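Local coordinates for protein putative c-1-tetrahydrofolate synthase, cytoplasmic (Leishmania major, PDB 4A26) that probably catalyses the interconversion of one-carbon tetrahydrofolate derivatives, as an NAD(P)-dependent methylenetetrahydrofolate dehydrogenase and methenyltetrahydrofolate cyclohydrolase acting as a homodimer, at residues A6-G11 with I270-G275; A168-R173 with A190-V195. All coordinates share one frame; numbering follows the deposited sequence.

Contact 1. Residues A6-G11 with I270-G275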
ATOM      1  N   ALA A   6      20.088  -8.546  25.607  1.00 47.66           N
ATOM      2  CA  ALA A   6      19.958  -8.050  24.240  1.00 45.56           C
ATOM      3  C   ALA A   6      20.999  -6.985  23.935  1.00 45.00           C
ATOM      4  O   ALA A   6      21.430  -6.242  24.824  1.00 46.46           O
ATOM      5  CB  ALA A   6      18.566  -7.487  24.006  1.00 45.59           C
ATOM      6  N   GLN A   7      21.397  -6.924  22.670  1.00 43.05           N
ATOM      7  CA  GLN A   7      22.339  -5.927  22.204  1.00 42.40           C
ATOM      8  C   GLN A   7      21.552  -4.712  21.742  1.00 41.68           C
ATOM      9  O   GLN A   7      20.380  -4.822  21.380  1.00 41.37           O
ATOM     10  CB  GLN A   7      23.192  -6.493  21.070  1.00 41.08           C
ATOM     11  CG  GLN A   7      24.633  -6.003  21.082  1.00 42.06           C
ATOM     12  CD  GLN A   7      25.586  -7.004  20.469  1.00 42.53           C
ATOM     13  OE1 GLN A   7      25.211  -7.767  19.570  1.00 42.27           O
ATOM     14  NE2 GLN A   7      26.831  -7.009  20.949  1.00 43.41           N
ATOM     15  N   ILE A   8      22.203  -3.556  21.755  1.00 41.47           N
ATOM     16  CA  ILE A   8      21.517  -2.290  21.566  1.00 41.11           C
ATOM     17  C   ILE A   8      21.763  -1.760  20.164  1.00 39.16           C
ATOM     18  O   ILE A   8      22.893  -1.456  19.802  1.00 38.98           O
ATOM     19  CB  ILE A   8      21.952  -1.270  22.635  1.00 42.88           C
ATOM     20  CG1 ILE A   8      21.466  -1.748  24.015  1.00 45.10           C
ATOM     21  CG2 ILE A   8      21.408   0.113  22.320  1.00 42.42           C
ATOM     22  CD1 ILE A   8      21.775  -0.807  25.168  1.00 47.50           C
ATOM     23  N   ILE A   9      20.691  -1.675  19.379  1.00 37.99           N
ATOM     24  CA  ILE A   9      20.737  -1.149  18.023  1.00 36.16           C
ATOM     25  C   ILE A   9      21.006   0.352  18.102  1.00 36.30           C
ATOM     26  O   ILE A   9      20.081   1.149  18.264  1.00 36.59           O
ATOM     27  CB  ILE A   9      19.392  -1.398  17.280  1.00 35.61           C
ATOM     28  CG1 ILE A   9      19.099  -2.895  17.151  1.00 35.54           C
ATOM     29  CG2 ILE A   9      19.407  -0.766  15.904  1.00 33.99           C
ATOM     30  CD1 ILE A   9      17.770  -3.205  16.491  1.00 34.62           C
ATOM     31  N   ASP A  10      22.278   0.732  18.010  1.00 36.16           N
ATOM     32  CA  ASP A  10      22.662   2.141  18.095  1.00 36.44           C
ATOM     33  C   ASP A  10      22.322   2.897  16.805  1.00 34.85           C
ATOM     34  O   ASP A  10      23.182   3.105  15.947  1.00 34.14           O
ATOM     35  CB  ASP A  10      24.149   2.286  18.432  1.00 37.16           C
ATOM     36  CG  ASP A  10      24.539   3.726  18.757  1.00 38.55           C
ATOM     37  OD1 ASP A  10      23.659   4.618  18.676  1.00 38.68           O
ATOM     38  OD2 ASP A  10      25.725   3.966  19.093  1.00 39.11           O
ATOM     39  N   GLY A  11      21.061   3.315  16.695  1.00 34.46           N
ATOM     40  CA  GLY A  11      20.584   4.114  15.565  1.00 33.21           C
ATOM     41  C   GLY A  11      21.357   5.401  15.334  1.00 33.18           C
ATOM     42  O   GLY A  11      21.588   5.781  14.192  1.00 32.23           O
ATOM     43  N   ILE A 270      17.633  -4.804  20.226  1.00 30.31           N
ATOM     44  CA  ILE A 270      16.627  -3.807  20.571  1.00 29.62           C
ATOM     45  C   ILE A 270      17.169  -2.397  20.314  1.00 30.19           C
ATOM     46  O   ILE A 270      18.375  -2.169  20.386  1.00 31.42           O
ATOM     47  CB  ILE A 270      16.175  -3.974  22.043  1.00 30.69           C
ATOM     48  CG1 ILE A 270      14.982  -3.078  22.362  1.00 29.99           C
ATOM     49  CG2 ILE A 270      17.316  -3.681  22.995  1.00 33.14           C
ATOM     50  CD1 ILE A 270      14.159  -3.591  23.520  1.00 30.58           C
ATOM     51  N   SER A 271      16.281  -1.462  19.980  1.00 29.57           N
ATOM     52  CA  SER A 271      16.655  -0.054  19.818  1.00 30.22           C
ATOM     53  C   SER A 271      15.924   0.775  20.868  1.00 31.16           C
ATOM     54  O   SER A 271      14.693   0.826  20.867  1.00 30.41           O
ATOM     55  CB  SER A 271      16.290   0.450  18.428  1.00 28.69           C
ATOM     56  OG  SER A 271      14.883   0.518  18.281  1.00 28.63           O
ATOM     57  N   PRO A 272      16.672   1.437  21.760  1.00 33.21           N
ATOM     58  CA  PRO A 272      16.044   2.161  22.853  1.00 34.81           C
ATOM     59  C   PRO A 272      15.502   3.524  22.425  1.00 34.85           C
ATOM     60  O   PRO A 272      15.896   4.044  21.385  1.00 33.99           O
ATOM     61  CB  PRO A 272      17.202   2.353  23.823  1.00 37.20           C
ATOM     62  CG  PRO A 272      18.383   2.530  22.927  1.00 36.85           C
ATOM     63  CD  PRO A 272      18.125   1.679  21.714  1.00 34.42           C
ATOM     64  N   VAL A 273      14.601   4.087  23.227  1.00 36.14           N
ATOM     65  CA  VAL A 273      14.194   5.480  23.081  1.00 36.93           C
ATOM     66  C   VAL A 273      14.715   6.250  24.293  1.00 40.16           C
ATOM     67  O   VAL A 273      14.377   5.908  25.419  1.00 41.41           O
ATOM     68  CB  VAL A 273      12.665   5.629  22.982  1.00 36.32           C
ATOM     69  CG1 VAL A 273      12.247   7.077  23.235  1.00 37.54           C
ATOM     70  CG2 VAL A 273      12.175   5.154  21.625  1.00 33.28           C
ATOM     71  N   PRO A 274      15.565   7.271  24.072  1.00 41.87           N
ATOM     72  CA  PRO A 274      16.105   7.753  22.796  1.00 41.06           C
ATOM     73  C   PRO A 274      17.129   6.791  22.195  1.00 40.72           C
ATOM     74  O   PRO A 274      17.670   5.945  22.906  1.00 41.70           O
ATOM     75  CB  PRO A 274      16.783   9.065  23.185  1.00 43.29           C
ATOM     76  CG  PRO A 274      17.201   8.856  24.595  1.00 45.51           C
ATOM     77  CD  PRO A 274      16.115   8.026  25.212  1.00 44.88           C
ATOM     78  N   GLY A 275      17.398   6.943  20.900  1.00 40.11           N
ATOM     79  CA  GLY A 275      18.250   6.011  20.150  1.00 39.81           C
ATOM     80  C   GLY A 275      17.459   5.287  19.071  1.00 38.19           C
ATOM     81  O   GLY A 275      18.032   4.725  18.129  1.00 37.32           O
TER
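Ile-8 and Ile-270 form a parallel beta bridge at one margin of the six-stranded sheet, where the short N-terminal strand 7-8 adds itself to strand 269-271 of the NAD(P)-binding domain. Two backbone bonds hold it, and they straddle Ile-8: Ile-270 N donates to Gln-7 O at 3.0 Å, and Ile-270 O accepts Ile-9 N at 2.6 Å. Ile-8 CA also brings its hydrogen to Ile-270 O.

Side chains extend the grip beyond the bridge. With its CG1 anti to the backbone N (chi1 -172°), Ile-270 has CG2 wedged between its N and carbonyl carbon, where it reaches back to Ala-6 CB at 4.1 Å. On the same side of the sheet, the side chains of Ile-8 and Pro-272 cross at about a right angle, Ile-8 CG2 lying 3.7 Å from Pro-272 CD. Phe-260 lies against Ile-8, Ile-270 and Pro-272 alike. Ile-9 turns to the other side: its CG1, kept beside its own N by chi1 of -62°, lies against the Ile-270 carbonyl, 3.7 Å from C, while Ile-9 CB meets Ser-271 CB at 3.8 Å. Ser-271 OG is engaged elsewhere, with Asp-237 N.

Past the bridge both chains leave the sheet. Asp-10 centres an inverse gamma turn and N-caps helix 11-32, its OD1 making a weak bond to Ala-13 N. The two segments draw near once more where Gly-11 N comes within 3.6 Å of Gly-275 O, close but not hydrogen-bonded; Gly-275, which follows a cis peptide bond at Pro-274, has backbone angles suited to glycine. This is an edge strand completing a Rossmann-like sheet from the far end of the sequence, beside the proline- and glycine-rich signature of the methylenetetrahydrofolate dehydrogenase/cyclohydrolase family.

Contact 2. Residues A168-R173 with A190-V195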
ATOM      1  N   ALA A 168       6.866 -11.251  11.540  1.00 26.13           N
ATOM      2  CA  ALA A 168       6.989  -9.873  12.005  1.00 25.29           C
ATOM      3  C   ALA A 168       5.645  -9.339  12.471  1.00 24.99           C
ATOM      4  O   ALA A 168       4.601  -9.663  11.899  1.00 25.58           O
ATOM      5  CB  ALA A 168       7.545  -8.988  10.892  1.00 25.24           C
ATOM      6  N   VAL A 169       5.680  -8.511  13.508  1.00 24.39           N
ATOM      7  CA  VAL A 169       4.489  -7.821  13.977  1.00 24.28           C
ATOM      8  C   VAL A 169       4.767  -6.325  14.027  1.00 23.84           C
ATOM      9  O   VAL A 169       5.725  -5.893  14.651  1.00 23.63           O
ATOM     10  CB  VAL A 169       4.058  -8.324  15.361  1.00 24.72           C
ATOM     11  CG1 VAL A 169       2.902  -7.497  15.898  1.00 24.88           C
ATOM     12  CG2 VAL A 169       3.678  -9.799  15.285  1.00 24.86           C
ATOM     13  N   VAL A 170       3.938  -5.551  13.334  1.00 23.88           N
ATOM     14  CA  VAL A 170       3.993  -4.101  13.393  1.00 23.73           C
ATOM     15  C   VAL A 170       2.861  -3.636  14.291  1.00 24.64           C
ATOM     16  O   VAL A 170       1.689  -3.777  13.938  1.00 25.51           O
ATOM     17  CB  VAL A 170       3.833  -3.461  11.998  1.00 23.72           C
ATOM     18  CG1 VAL A 170       3.898  -1.936  12.098  1.00 23.93           C
ATOM     19  CG2 VAL A 170       4.897  -3.989  11.038  1.00 22.47           C
ATOM     20  N   LEU A 171       3.211  -3.116  15.464  1.00 24.89           N
ATOM     21  CA  LEU A 171       2.231  -2.529  16.368  1.00 25.99           C
ATOM     22  C   LEU A 171       1.908  -1.122  15.883  1.00 26.75           C
ATOM     23  O   LEU A 171       2.701  -0.204  16.058  1.00 26.52           O
ATOM     24  CB  LEU A 171       2.758  -2.487  17.805  1.00 26.27           C
ATOM     25  CG  LEU A 171       3.168  -3.825  18.424  1.00 25.68           C
ATOM     26  CD1 LEU A 171       3.676  -3.605  19.829  1.00 26.34           C
ATOM     27  CD2 LEU A 171       2.024  -4.816  18.431  1.00 25.29           C
ATOM     28  N   GLY A 172       0.742  -0.970  15.259  1.00 27.89           N
ATOM     29  CA  GLY A 172       0.276   0.329  14.773  1.00 28.98           C
ATOM     30  C   GLY A 172       0.181   0.369  13.260  1.00 28.59           C
ATOM     31  O   GLY A 172       1.024  -0.201  12.568  1.00 27.45           O
ATOM     32  N   ARG A 173      -0.841   1.061  12.762  1.00 29.95           N
ATOM     33  CA  ARG A 173      -1.151   1.119  11.331  1.00 30.13           C
ATOM     34  C   ARG A 173      -1.160   2.557  10.799  1.00 30.95           C
ATOM     35  O   ARG A 173      -1.793   2.853   9.790  1.00 31.77           O
ATOM     36  CB  ARG A 173      -2.503   0.447  11.065  1.00 31.47           C
ATOM     37  CG  ARG A 173      -3.662   0.999  11.879  1.00 33.68           C
ATOM     38  CD  ARG A 173      -4.981   0.372  11.451  1.00 35.58           C
ATOM     39  NE  ARG A 173      -6.077   0.688  12.361  1.00 37.36           N
ATOM     40  CZ  ARG A 173      -7.320   0.234  12.227  1.00 40.01           C
ATOM     41  NH1 ARG A 173      -7.651  -0.553  11.206  1.00 40.34           N
ATOM     42  NH2 ARG A 173      -8.248   0.571  13.116  1.00 42.32           N
ATOM     43  N   ALA A 190       9.434 -10.942   4.896  1.00 26.71           N
ATOM     44  CA  ALA A 190       8.982 -11.304   6.231  1.00 25.40           C
ATOM     45  C   ALA A 190       7.471 -11.424   6.141  1.00 25.00           C
ATOM     46  O   ALA A 190       6.839 -10.712   5.365  1.00 25.08           O
ATOM     47  CB  ALA A 190       9.374 -10.242   7.246  1.00 24.04           C
ATOM     48  N   THR A 191       6.895 -12.339   6.908  1.00 24.54           N
ATOM     49  CA  THR A 191       5.455 -12.504   6.920  1.00 24.50           C
ATOM     50  C   THR A 191       4.924 -11.580   8.005  1.00 23.13           C
ATOM     51  O   THR A 191       5.275 -11.723   9.174  1.00 21.96           O
ATOM     52  CB  THR A 191       5.063 -13.969   7.143  1.00 25.46           C
ATOM     53  OG1 THR A 191       5.682 -14.776   6.131  1.00 27.03           O
ATOM     54  CG2 THR A 191       3.564 -14.142   7.061  1.00 26.06           C
ATOM     55  N   VAL A 192       4.104 -10.609   7.599  1.00 23.18           N
ATOM     56  CA  VAL A 192       3.779  -9.468   8.452  1.00 22.38           C
ATOM     57  C   VAL A 192       2.335  -9.478   8.946  1.00 23.11           C
ATOM     58  O   VAL A 192       1.410  -9.758   8.185  1.00 24.17           O
ATOM     59  CB  VAL A 192       4.040  -8.138   7.714  1.00 22.29           C
ATOM     60  CG1 VAL A 192       4.070  -6.965   8.703  1.00 20.93           C
ATOM     61  CG2 VAL A 192       5.349  -8.208   6.919  1.00 21.98           C
ATOM     62  N   THR A 193       2.165  -9.173  10.233  1.00 22.81           N
ATOM     63  CA  THR A 193       0.854  -8.933  10.836  1.00 23.59           C
ATOM     64  C   THR A 193       0.819  -7.530  11.441  1.00 23.34           C
ATOM     65  O   THR A 193       1.708  -7.157  12.212  1.00 22.55           O
ATOM     66  CB  THR A 193       0.572  -9.930  11.963  1.00 23.74           C
ATOM     67  OG1 THR A 193       0.816 -11.261  11.495  1.00 24.71           O
ATOM     68  CG2 THR A 193      -0.861  -9.802  12.441  1.00 24.55           C
ATOM     69  N   ILE A 194      -0.209  -6.760  11.093  1.00 24.21           N
ATOM     70  CA  ILE A 194      -0.340  -5.390  11.585  1.00 24.23           C
ATOM     71  C   ILE A 194      -1.366  -5.356  12.706  1.00 24.88           C
ATOM     72  O   ILE A 194      -2.548  -5.549  12.470  1.00 26.16           O
ATOM     73  CB  ILE A 194      -0.757  -4.417  10.461  1.00 25.01           C
ATOM     74  CG1 ILE A 194       0.266  -4.457   9.318  1.00 24.37           C
ATOM     75  CG2 ILE A 194      -0.870  -2.996  11.000  1.00 25.34           C
ATOM     76  CD1 ILE A 194      -0.285  -3.986   7.990  1.00 25.04           C
ATOM     77  N   VAL A 195      -0.899  -5.133  13.930  1.00 24.37           N
ATOM     78  CA  VAL A 195      -1.784  -4.983  15.080  1.00 25.38           C
ATOM     79  C   VAL A 195      -2.199  -3.515  15.211  1.00 26.53           C
ATOM     80  O   VAL A 195      -1.392  -2.607  14.951  1.00 25.78           O
ATOM     81  CB  VAL A 195      -1.104  -5.454  16.385  1.00 24.82           C
ATOM     82  CG1 VAL A 195      -2.064  -5.328  17.554  1.00 26.12           C
ATOM     83  CG2 VAL A 195      -0.621  -6.888  16.248  1.00 23.29           C
TER
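Val-169, Leu-171, Thr-193 and Val-195 line one face of this two-strand piece of parallel sheet, and Ala-168, Val-170, Val-192 and Ile-194 the other. On the first face the side chains of Val-169 and Val-195 cross obliquely, CG1 of the first 3.6 Å from CG2 of the second, and Leu-171, lying alongside Val-195, sets CD2 3.8 Å from its CB. On the other face, Val-170 CG2 meets Val-192 CG1 at 3.9 Å; with CG1 anti to the Val-170 backbone N (chi1 -180°), CG2 is left beside that N. Ile-194 CG2 touches Arg-173 CB at 3.8 Å. Between the two strands, five backbone hydrogen bonds run from Ala-168 N to Thr-191 O (2.9 Å) through to Gly-172 N to Val-195 O (2.7 Å).

Arg-173 NH2 is hydrogen-bonded to Asn-189 OD1 of the second subunit, and Thr-193 OG1 bonds its counterpart there. Helix 178-187, the right-handed crossover expected of a Rossmann beta-alpha-beta unit, packs on Val-170, Val-192 and Ile-194; helix 201-209 packs on the opposite face. Strand 213-216 flanks strand 167-171, while through Val-192 and Thr-193 strand 191-195 pairs antiparallel with a strand of the second subunit.

Contacts 1 and 2 sit toward opposite margins of one six-stranded parallel sheet: within the subunit, 6-11 supplies one outermost strand and 190-195 the other, with strands 234-237 and 213-216 between the two pairs. Their centres are 20 Å apart and their nearest atoms about 11 Å apart, without touching. Along the chain, contact 2 is nested inside the long loop that contact 1 closes, a local beta-alpha-beta pairing within a pairing of distant sequence. Contact 1 ties the N-terminus to the nucleotide-binding domain, whereas contact 2 carries the sheet on into the second subunit. As in related Rossmann domains, the loop leaving strand 167-171 probably approaches the dinucleotide.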